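Local coordinates for terminal oxygenase component of carbazole (PDB 7BUG), which forms the terminal oxygenase of carbazole 1,9a-dioxygenase, using a Rieske [2Fe-2S] cluster and a mononuclear iron to add dioxygen at the angular and adjacent positions of carbazole, at residues A[7-12]-A[18-23]; A[125-130]-A[143-148]; A[186-191]-A[247-252]. All coordinates share one frame; numbering follows the deposited sequence.

Contact 1: A[7-12]-A[18-23]; sequences AILKRV and YVDAKL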
loop_
_atom_site.group_PDB
_atom_site.type_symbol
_atom_site.label_atom_id
_atom_site.label_comp_id
_atom_site.label_asym_id
_atom_site.label_seq_id
_atom_site.Cartn_x
_atom_site.Cartn_y
_atom_site.Cartn_z
ATOM N N ALA A 7 0.380 15.775 19.826
ATOM C CA ALA A 7 1.710 16.426 19.912
ATOM C C ALA A 7 1.919 17.431 18.773
ATOM O O ALA A 7 2.649 18.438 18.994
ATOM C CB ALA A 7 2.811 15.401 19.903
ATOM N N ILE A 8 1.370 17.158 17.587
ATOM C CA ILE A 8 1.357 18.134 16.464
ATOM C C ILE A 8 0.350 19.256 16.739
ATOM O O ILE A 8 0.679 20.418 16.488
ATOM C CB ILE A 8 1.052 17.399 15.147
ATOM C CG1 ILE A 8 2.168 16.408 14.839
ATOM C CG2 ILE A 8 0.828 18.373 14.010
ATOM C CD1 ILE A 8 1.863 15.478 13.709
ATOM N N LEU A 9 -0.839 18.941 17.241
ATOM C CA LEU A 9 -1.881 19.981 17.453
ATOM C C LEU A 9 -1.380 21.019 18.478
ATOM O O LEU A 9 -1.738 22.156 18.335
ATOM C CB LEU A 9 -3.212 19.341 17.860
ATOM C CG LEU A 9 -3.875 18.448 16.803
ATOM C CD1 LEU A 9 -5.204 17.858 17.297
ATOM C CD2 LEU A 9 -4.067 19.182 15.465
ATOM N N LYS A 10 -0.563 20.618 19.463
ATOM C CA LYS A 10 0.006 21.532 20.501
ATOM C C LYS A 10 1.005 22.512 19.884
ATOM O O LYS A 10 1.283 23.544 20.504
ATOM C CB LYS A 10 0.741 20.731 21.582
ATOM C CG LYS A 10 -0.164 20.106 22.625
ATOM C CD LYS A 10 0.592 19.510 23.798
ATOM C CE LYS A 10 -0.336 18.941 24.847
ATOM N NZ LYS A 10 -1.187 17.853 24.305
ATOM N N ARG A 11 1.507 22.216 18.688
ATOM C CA ARG A 11 2.505 23.038 17.986
ATOM C C ARG A 11 1.831 23.930 16.953
ATOM O O ARG A 11 2.542 24.693 16.320
ATOM C CB ARG A 11 3.553 22.116 17.353
ATOM C CG ARG A 11 4.169 21.177 18.376
ATOM C CD ARG A 11 5.643 20.930 18.140
ATOM N NE ARG A 11 6.305 22.223 18.037
ATOM C CZ ARG A 11 7.428 22.456 17.382
ATOM N NH1 ARG A 11 8.049 21.465 16.761
ATOM N NH2 ARG A 11 7.918 23.687 17.346
ATOM N N VAL A 12 0.502 23.854 16.779
ATOM C CA VAL A 12 -0.196 24.684 15.764
ATOM C C VAL A 12 -1.364 25.422 16.416
ATOM O O VAL A 12 -2.502 25.408 15.888
ATOM C CB VAL A 12 -0.662 23.880 14.540
ATOM C CG1 VAL A 12 0.555 23.451 13.734
ATOM C CG2 VAL A 12 -1.497 22.689 14.957
ATOM N N TYR A 18 -8.340 23.487 12.358
ATOM C CA TYR A 18 -8.111 23.390 10.875
ATOM C C TYR A 18 -7.133 22.265 10.575
ATOM O O TYR A 18 -7.364 21.503 9.623
ATOM C CB TYR A 18 -7.589 24.710 10.359
ATOM C CG TYR A 18 -7.257 24.706 8.891
ATOM C CD1 TYR A 18 -8.239 24.738 7.936
ATOM C CD2 TYR A 18 -5.951 24.634 8.484
ATOM C CE1 TYR A 18 -7.902 24.777 6.582
ATOM C CE2 TYR A 18 -5.595 24.681 7.156
ATOM C CZ TYR A 18 -6.567 24.779 6.197
ATOM O OH TYR A 18 -6.271 24.942 4.869
ATOM N N VAL A 19 -6.022 22.179 11.325
ATOM C CA VAL A 19 -5.033 21.082 11.136
ATOM C C VAL A 19 -5.669 19.736 11.480
ATOM O O VAL A 19 -5.346 18.710 10.841
ATOM C CB VAL A 19 -3.755 21.359 11.946
ATOM C CG1 VAL A 19 -2.863 20.152 11.903
ATOM C CG2 VAL A 19 -3.085 22.594 11.412
ATOM N N ASP A 20 -6.616 19.689 12.418
ATOM C CA ASP A 20 -7.276 18.420 12.739
ATOM C C ASP A 20 -8.245 18.005 11.618
ATOM O O ASP A 20 -8.629 16.795 11.545
ATOM C CB ASP A 20 -8.050 18.558 14.049
ATOM C CG ASP A 20 -8.330 17.245 14.705
ATOM O OD1 ASP A 20 -7.482 16.355 14.594
ATOM O OD2 ASP A 20 -9.357 17.187 15.416
ATOM N N ALA A 21 -8.692 18.946 10.800
ATOM C CA ALA A 21 -9.826 18.722 9.869
ATOM C C ALA A 21 -9.389 18.041 8.557
ATOM O O ALA A 21 -9.750 18.490 7.468
ATOM C CB ALA A 21 -10.621 19.977 9.685
ATOM N N LYS A 22 -8.685 16.914 8.675
ATOM C CA LYS A 22 -8.149 16.126 7.554
ATOM C C LYS A 22 -9.273 15.632 6.638
ATOM O O LYS A 22 -9.068 15.566 5.397
ATOM C CB LYS A 22 -7.306 14.982 8.133
ATOM C CG LYS A 22 -6.614 14.129 7.094
ATOM C CD LYS A 22 -5.802 13.054 7.761
ATOM C CE LYS A 22 -4.749 13.653 8.662
ATOM N NZ LYS A 22 -3.524 12.822 8.600
ATOM N N LEU A 23 -10.451 15.330 7.195
ATOM C CA LEU A 23 -11.622 14.845 6.417
ATOM C C LEU A 23 -12.607 15.960 6.075
ATOM O O LEU A 23 -13.670 15.641 5.488
ATOM C CB LEU A 23 -12.349 13.764 7.228
ATOM C CG LEU A 23 -11.713 12.394 7.219
ATOM C CD1 LEU A 23 -12.379 11.515 8.273
ATOM C CD2 LEU A 23 -11.802 11.748 5.829
#
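Val19 holds CG1 opposite its backbone N (chi1 172°), and both of its methyls are then presented to residues 7-12. Leu9 has its CG beside the backbone N (chi1 -65°), and its forked end reaches closer to the second segment than its CB bond alone would suggest. The two branches of that fork do different work. CD2 of Leu9 touches Val19 CG1 at 3.9 Å, where the two side chains slide past each other in opposite directions. CD1 lies 3.8 Å from Asp20 OD1, with the Leu9 and Asp20 side chains crossing at about a right angle. This is a plain van der Waals touch of a methyl on a carboxylate oxygen. Val12 completes the contact. Val12 CG2 meets Val19 CG2 tip to tip at 3.9 Å.

No hydrogen bond joins the two segments. They belong to two short successive helices, 6-9 and 16-20, near the N-terminus. A type I beta turn from Leu9 to Val12 brings Val12 round to the same side as Leu9, and Val12 N bonds to Leu9 O at 3.2 Å. Val19 therefore packs against both Leu9 and Val12. The helix 349-352 closes over the apolar group, with Trp350 touching Val12 and Val19. The carboxylate of Asp20 is buried, and backbone nitrogens at the start of the modelled chain bond to it: Asn3 N to OD1 and Ala2 N to OD2. Arg172 bonds to the carbonyl oxygens of Tyr18 and Val19, which ties helix 16-20 to helix 171-179.

Contact 2: A[125-130]-A[143-148]; sequences PVQEAK and PPLARD. With MXE (2-methoxyethanol), chain N; CO3 (carbonate ion), chain M.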
loop_
_atom_site.group_PDB
_atom_site.type_symbol
_atom_site.label_atom_id
_atom_site.label_comp_id
_atom_site.label_asym_id
_atom_site.label_seq_id
_atom_site.Cartn_x
_atom_site.Cartn_y
_atom_site.Cartn_z
ATOM N N PRO A 125 -29.701 15.716 3.474
ATOM C CA PRO A 125 -30.391 16.664 2.614
ATOM C C PRO A 125 -29.649 16.901 1.294
ATOM O O PRO A 125 -28.413 16.922 1.280
ATOM C CB PRO A 125 -30.459 17.963 3.428
ATOM C CG PRO A 125 -30.266 17.528 4.866
ATOM C CD PRO A 125 -29.386 16.295 4.790
ATOM N N VAL A 126 -30.382 17.078 0.211
ATOM C CA VAL A 126 -29.831 17.357 -1.142
ATOM C C VAL A 126 -30.635 18.456 -1.777
ATOM O O VAL A 126 -31.876 18.377 -1.712
ATOM C CB VAL A 126 -29.933 16.215 -2.154
ATOM C CG1 VAL A 126 -28.826 16.316 -3.176
ATOM C CG2 VAL A 126 -30.097 14.853 -1.555
ATOM N N GLN A 127 -29.950 19.411 -2.401
ATOM C CA GLN A 127 -30.603 20.577 -3.060
ATOM C C GLN A 127 -29.894 20.741 -4.401
ATOM O O GLN A 127 -28.649 20.587 -4.438
ATOM C CB GLN A 127 -30.408 21.814 -2.175
ATOM C CG GLN A 127 -31.147 23.067 -2.605
ATOM C CD GLN A 127 -30.981 24.120 -1.554
ATOM O OE1 GLN A 127 -30.508 23.846 -0.436
ATOM N NE2 GLN A 127 -31.378 25.328 -1.906
ATOM N N GLU A 128 -30.612 21.141 -5.437
ATOM C CA GLU A 128 -29.975 21.580 -6.696
ATOM C C GLU A 128 -30.114 23.085 -6.799
ATOM O O GLU A 128 -31.195 23.587 -6.493
ATOM C CB GLU A 128 -30.711 20.972 -7.884
ATOM C CG GLU A 128 -30.820 19.506 -7.796
ATOM C CD GLU A 128 -31.344 18.992 -9.098
ATOM O OE1 GLU A 128 -32.566 18.741 -9.175
ATOM O OE2 GLU A 128 -30.539 18.885 -9.998
ATOM N N ALA A 129 -29.049 23.788 -7.135
ATOM C CA ALA A 129 -29.073 25.229 -7.373
ATOM C C ALA A 129 -28.072 25.529 -8.472
ATOM O O ALA A 129 -26.962 24.995 -8.416
ATOM C CB ALA A 129 -28.729 25.959 -6.133
ATOM N N LYS A 130 -28.473 26.289 -9.464
ATOM C CA LYS A 130 -27.574 26.716 -10.574
ATOM C C LYS A 130 -26.999 25.503 -11.325
ATOM O O LYS A 130 -25.848 25.571 -11.750
ATOM C CB LYS A 130 -26.479 27.633 -10.021
ATOM C CG LYS A 130 -26.990 28.888 -9.340
ATOM C CD LYS A 130 -27.954 29.641 -10.243
ATOM C CE LYS A 130 -27.999 31.126 -9.995
ATOM N NZ LYS A 130 -28.985 31.784 -10.887
ATOM N N PRO A 143 -28.944 24.518 7.351
ATOM C CA PRO A 143 -29.055 25.950 7.127
ATOM C C PRO A 143 -29.423 26.219 5.678
ATOM O O PRO A 143 -29.369 25.318 4.821
ATOM C CB PRO A 143 -27.633 26.488 7.335
ATOM C CG PRO A 143 -26.786 25.332 6.837
ATOM C CD PRO A 143 -27.527 24.089 7.277
ATOM N N PRO A 144 -29.761 27.474 5.328
ATOM C CA PRO A 144 -29.894 27.839 3.923
ATOM C C PRO A 144 -28.581 27.501 3.192
ATOM O O PRO A 144 -27.518 27.723 3.764
ATOM C CB PRO A 144 -30.131 29.352 3.884
ATOM C CG PRO A 144 -30.040 29.812 5.354
ATOM C CD PRO A 144 -29.994 28.597 6.257
ATOM N N LEU A 145 -28.705 27.101 1.945
ATOM C CA LEU A 145 -27.542 26.869 1.060
ATOM C C LEU A 145 -26.723 28.146 0.937
ATOM O O LEU A 145 -25.467 28.053 0.926
ATOM C CB LEU A 145 -28.056 26.404 -0.298
ATOM C CG LEU A 145 -26.969 26.238 -1.352
ATOM C CD1 LEU A 145 -25.943 25.178 -0.939
ATOM C CD2 LEU A 145 -27.552 25.890 -2.677
ATOM N N ALA A 146 -27.324 29.340 0.885
ATOM C CA ALA A 146 -26.569 30.611 0.812
ATOM C C ALA A 146 -25.471 30.716 1.872
ATOM O O ALA A 146 -24.497 31.409 1.602
ATOM C CB ALA A 146 -27.505 31.793 0.955
ATOM N N ARG A 147 -25.630 30.156 3.078
ATOM C CA ARG A 147 -24.618 30.239 4.146
ATOM C C ARG A 147 -23.265 29.714 3.633
ATOM O O ARG A 147 -22.225 30.248 4.070
ATOM C CB ARG A 147 -25.015 29.452 5.377
ATOM C CG ARG A 147 -24.165 29.812 6.583
ATOM C CD ARG A 147 -24.163 28.779 7.643
ATOM N NE ARG A 147 -23.628 27.483 7.176
ATOM C CZ ARG A 147 -23.721 26.361 7.870
ATOM N NH1 ARG A 147 -24.193 26.386 9.122
ATOM N NH2 ARG A 147 -23.279 25.213 7.384
ATOM N N ASP A 148 -23.315 28.684 2.781
ATOM C CA ASP A 148 -22.115 27.893 2.399
ATOM C C ASP A 148 -21.807 28.140 0.934
ATOM O O ASP A 148 -21.107 27.306 0.339
ATOM C CB ASP A 148 -22.335 26.408 2.675
ATOM C CG ASP A 148 -22.313 26.052 4.155
ATOM O OD1 ASP A 148 -21.775 26.836 4.944
ATOM O OD2 ASP A 148 -22.916 24.998 4.512
HETATM O O1 MXE N . -30.109 29.826 0.410
HETATM C C1 MXE N . -31.401 29.359 0.069
HETATM C C2 MXE N . -31.991 28.385 1.073
HETATM O O2 MXE N . -31.832 27.071 0.544
HETATM C C3 MXE N . -31.351 25.994 1.264
HETATM C C CO3 M . -34.392 17.303 1.647
HETATM O O1 CO3 M . -33.404 16.996 0.888
HETATM O O2 CO3 M . -34.296 17.192 2.982
HETATM O O3 CO3 M . -35.560 17.576 1.090
#
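The flat amide of Gln127 meets Leu145 with both of its ends. Gln127 OE1 lies 3.5 Å from Leu145 CB, and Gln127 NE2 lies 3.9 Å from Leu145 CD2. A second flat group, the guanidinium of Arg147, sits further along the same segment as Leu145. Pro143 CG rests over the centre of one face, 3.4 Å above the plane, and the carboxylate of Asp148 lies at the edge. The grip is side-on and uses two nitrogens, with Arg147 NE on Asp148 OD1 and NH2 on OD2. Arg147 NH2 lies 2.9 Å from Asp148 OD2 and uses its syn lone pair. The NE bond comes from above the carboxylate plane.

Gln127 reaches Leu145 because its side chain is extended from CG onward, with CG anti to the backbone N (chi1 -173°). Two residues along the strand, Ala129 CB touches Leu145 CD2 at 3.7 Å. Leu145 thus lies against two alternate residues, on one face of the strand. A 2-methoxyethanol molecule is modelled between the segments, with its fit against the Gln127 amide doubtful. Its O2 accepts a bond from Gln127 NE2 at 3.0 Å and a weak one from Leu145 N. Its O1 accepts one from Ala146 N at 2.9 Å. Val126 N bonds to a carbonate ion, probably from the crystallisation liquor, which Lys61 also holds.

Strand 123-129 lies between strands 132-137 and 61-66 in the six-stranded antiparallel sheet of the Rieske domain. The 3-10 turn at 145-147 packs on that sheet, where Leu145 also touches Phe134 and Trp29.

Contact 3: A[186-191]-A[247-252]; sequences IHKDSI and VVREGA. With FE2 (Fe (II) ion), chain E.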
loop_
_atom_site.group_PDB
_atom_site.type_symbol
_atom_site.label_atom_id
_atom_site.label_comp_id
_atom_site.label_asym_id
_atom_site.label_seq_id
_atom_site.Cartn_x
_atom_site.Cartn_y
_atom_site.Cartn_z
ATOM N N ILE A 186 3.118 30.520 -10.727
ATOM C CA ILE A 186 3.003 29.280 -11.533
ATOM C C ILE A 186 2.216 29.496 -12.823
ATOM O O ILE A 186 2.272 28.615 -13.669
ATOM C CB ILE A 186 2.420 28.116 -10.698
ATOM C CG1 ILE A 186 0.893 28.189 -10.555
ATOM C CG2 ILE A 186 3.108 28.060 -9.357
ATOM C CD1 ILE A 186 0.284 26.984 -9.862
ATOM N N HIS A 187 1.421 30.572 -12.924
ATOM C CA HIS A 187 0.502 30.814 -14.053
ATOM C C HIS A 187 1.148 31.738 -15.114
ATOM O O HIS A 187 0.485 32.015 -16.099
ATOM C CB HIS A 187 -0.796 31.408 -13.525
ATOM C CG HIS A 187 -1.542 30.489 -12.610
ATOM N ND1 HIS A 187 -2.010 29.281 -13.032
ATOM C CD2 HIS A 187 -2.001 30.651 -11.354
ATOM C CE1 HIS A 187 -2.690 28.696 -12.056
ATOM N NE2 HIS A 187 -2.680 29.508 -11.037
ATOM N N LYS A 188 2.411 32.098 -14.915
ATOM C CA LYS A 188 3.101 33.140 -15.739
ATOM C C LYS A 188 3.183 32.693 -17.205
ATOM O O LYS A 188 3.155 33.569 -18.069
ATOM C CB LYS A 188 4.456 33.492 -15.127
ATOM C CG LYS A 188 5.511 32.392 -15.169
ATOM C CD LYS A 188 6.677 32.698 -14.268
ATOM C CE LYS A 188 7.743 31.622 -14.300
ATOM N NZ LYS A 188 7.278 30.361 -13.643
ATOM N N ASP A 189 3.173 31.414 -17.513
ATOM C CA ASP A 189 3.261 30.911 -18.911
ATOM C C ASP A 189 1.924 30.384 -19.409
ATOM O O ASP A 189 1.898 29.732 -20.480
ATOM C CB ASP A 189 4.324 29.816 -19.056
ATOM C CG ASP A 189 5.729 30.258 -18.689
ATOM O OD1 ASP A 189 6.035 31.411 -19.006
ATOM O OD2 ASP A 189 6.487 29.445 -18.088
ATOM N N SER A 190 0.802 30.650 -18.719
ATOM C CA SER A 190 -0.504 30.106 -19.143
ATOM C C SER A 190 -0.926 30.672 -20.503
ATOM O O SER A 190 -0.769 31.852 -20.676
ATOM C CB SER A 190 -1.605 30.375 -18.138
ATOM O OG SER A 190 -2.829 29.856 -18.646
ATOM N N ILE A 191 -1.520 29.833 -21.344
ATOM C CA ILE A 191 -2.147 30.206 -22.644
ATOM C C ILE A 191 -3.194 31.288 -22.368
ATOM O O ILE A 191 -3.300 32.213 -23.197
ATOM C CB ILE A 191 -2.757 28.965 -23.327
ATOM C CG1 ILE A 191 -3.338 29.301 -24.703
ATOM C CG2 ILE A 191 -3.809 28.303 -22.437
ATOM C CD1 ILE A 191 -2.289 29.500 -25.785
ATOM N N VAL A 247 17.111 41.519 -14.007
ATOM C CA VAL A 247 15.781 41.018 -14.443
ATOM C C VAL A 247 15.966 39.666 -15.127
ATOM O O VAL A 247 16.620 39.606 -16.166
ATOM C CB VAL A 247 15.062 42.021 -15.362
ATOM C CG1 VAL A 247 13.731 41.462 -15.865
ATOM C CG2 VAL A 247 14.855 43.349 -14.642
ATOM N N VAL A 248 15.333 38.623 -14.585
ATOM C CA VAL A 248 15.374 37.236 -15.136
ATOM C C VAL A 248 13.990 36.840 -15.667
ATOM O O VAL A 248 13.895 35.923 -16.520
ATOM C CB VAL A 248 15.891 36.267 -14.058
ATOM C CG1 VAL A 248 17.344 36.563 -13.720
ATOM C CG2 VAL A 248 15.061 36.309 -12.772
ATOM N N ARG A 249 12.933 37.532 -15.232
ATOM C CA ARG A 249 11.558 37.158 -15.638
ATOM C C ARG A 249 10.656 38.387 -15.557
ATOM O O ARG A 249 10.786 39.205 -14.617
ATOM C CB ARG A 249 11.044 36.003 -14.768
ATOM C CG ARG A 249 9.621 35.564 -15.093
ATOM C CD ARG A 249 9.477 34.797 -16.389
ATOM N NE ARG A 249 8.147 35.000 -16.939
ATOM C CZ ARG A 249 7.494 34.120 -17.687
ATOM N NH1 ARG A 249 7.994 32.916 -17.916
ATOM N NH2 ARG A 249 6.295 34.428 -18.147
ATOM N N GLU A 250 9.741 38.483 -16.504
ATOM C CA GLU A 250 8.714 39.551 -16.513
ATOM C C GLU A 250 7.341 38.913 -16.324
ATOM O O GLU A 250 7.139 37.786 -16.818
ATOM C CB GLU A 250 8.854 40.357 -17.800
ATOM C CG GLU A 250 10.217 41.022 -17.856
ATOM C CD GLU A 250 10.504 41.820 -19.109
ATOM O OE1 GLU A 250 10.322 43.062 -19.061
ATOM O OE2 GLU A 250 10.920 41.199 -20.118
ATOM N N GLY A 251 6.454 39.630 -15.627
ATOM C CA GLY A 251 5.022 39.315 -15.519
ATOM C C GLY A 251 4.334 39.532 -16.850
ATOM O O GLY A 251 5.025 39.898 -17.835
ATOM N N ALA A 252 3.014 39.355 -16.877
ATOM C CA ALA A 252 2.206 39.363 -18.110
ATOM C C ALA A 252 1.704 40.783 -18.365
ATOM O O ALA A 252 0.832 41.269 -17.596
ATOM C CB ALA A 252 1.072 38.384 -18.002
HETATM FE FE FE2 E . -3.877 29.088 -9.342
HETATM O O HOH W 1 -5.248 30.262 -9.518
HETATM O O HOH W 2 -5.307 28.638 -7.736
#
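Asp189 OD1 takes both terminal nitrogens of Arg249. Arg249 NH1 bonds to Asp189 OD1 at 2.7 Å, in a salt bridge, reaching the syn side of the carboxylate 17° out of its plane. The bond from Arg249 NH2 to Asp189 OD1 is weak, at 3.1 Å. OD1 lies at the edge of the guanidinium, in its plane, while the two planar groups stand 41° apart. Lys188 covers one face: Lys188 CG sits over the centre of the guanidinium, 3.6 Å from Arg249 CZ.

A further bond holds the rotation of this group. Arg249 NE bonds to Glu250 O at 3.0 Å, in the guanidinium plane, and the side chain bends at chi2 (73°) to get there. A classic beta bulge at Val248 and Arg249, facing Gly241, lies on this strand, the outermost on its side of a three-stranded sheet within the chain. On the other segment a type I turn from His187 to Ser190 carries Lys188 and Asp189. Ser190 then caps the helix 191-195 at Leu192 N.

The same turn begins at an iron ligand. His187 NE2 binds the iron(II) ion at 2.1 Å, with His183 and Asp333 as the other protein ligands, the two-histidine, one-carboxylate triad of Rieske oxygenases. Ile186 CG1 lies over one face of the His187 ring, and Ile186 also packs on Tyr92 of the second subunit.

The charges appear to be balanced in pairs. Arg249 is met by Asp189, and Lys188 NZ by Glu81 of the second subunit, which should ease the nearness of two like charges, Lys188 NZ standing 5.0 Å from Arg249 NH1.

How the contacts relate
The three contacts follow one another along the chain, each closing before the next opens. None touches another. Between centres, contacts 1 and 2 are about 29 Å apart, contacts 1 and 3 about 35 Å, and contacts 2 and 3 about 38 Å. Contacts 2 and 3 lie on opposite sides of the chain's centre. Contact 1 joins two N-terminal helices, which pack on helix 349-352. Contact 2 joins the Rieske sheet to the loop between strands 132-137 and 158-167. Contact 3 lies in the catalytic domain, by the mononuclear iron and a subunit interface. This fits a trimer in which, as in related oxygenases, electrons probably cross between neighbouring subunits.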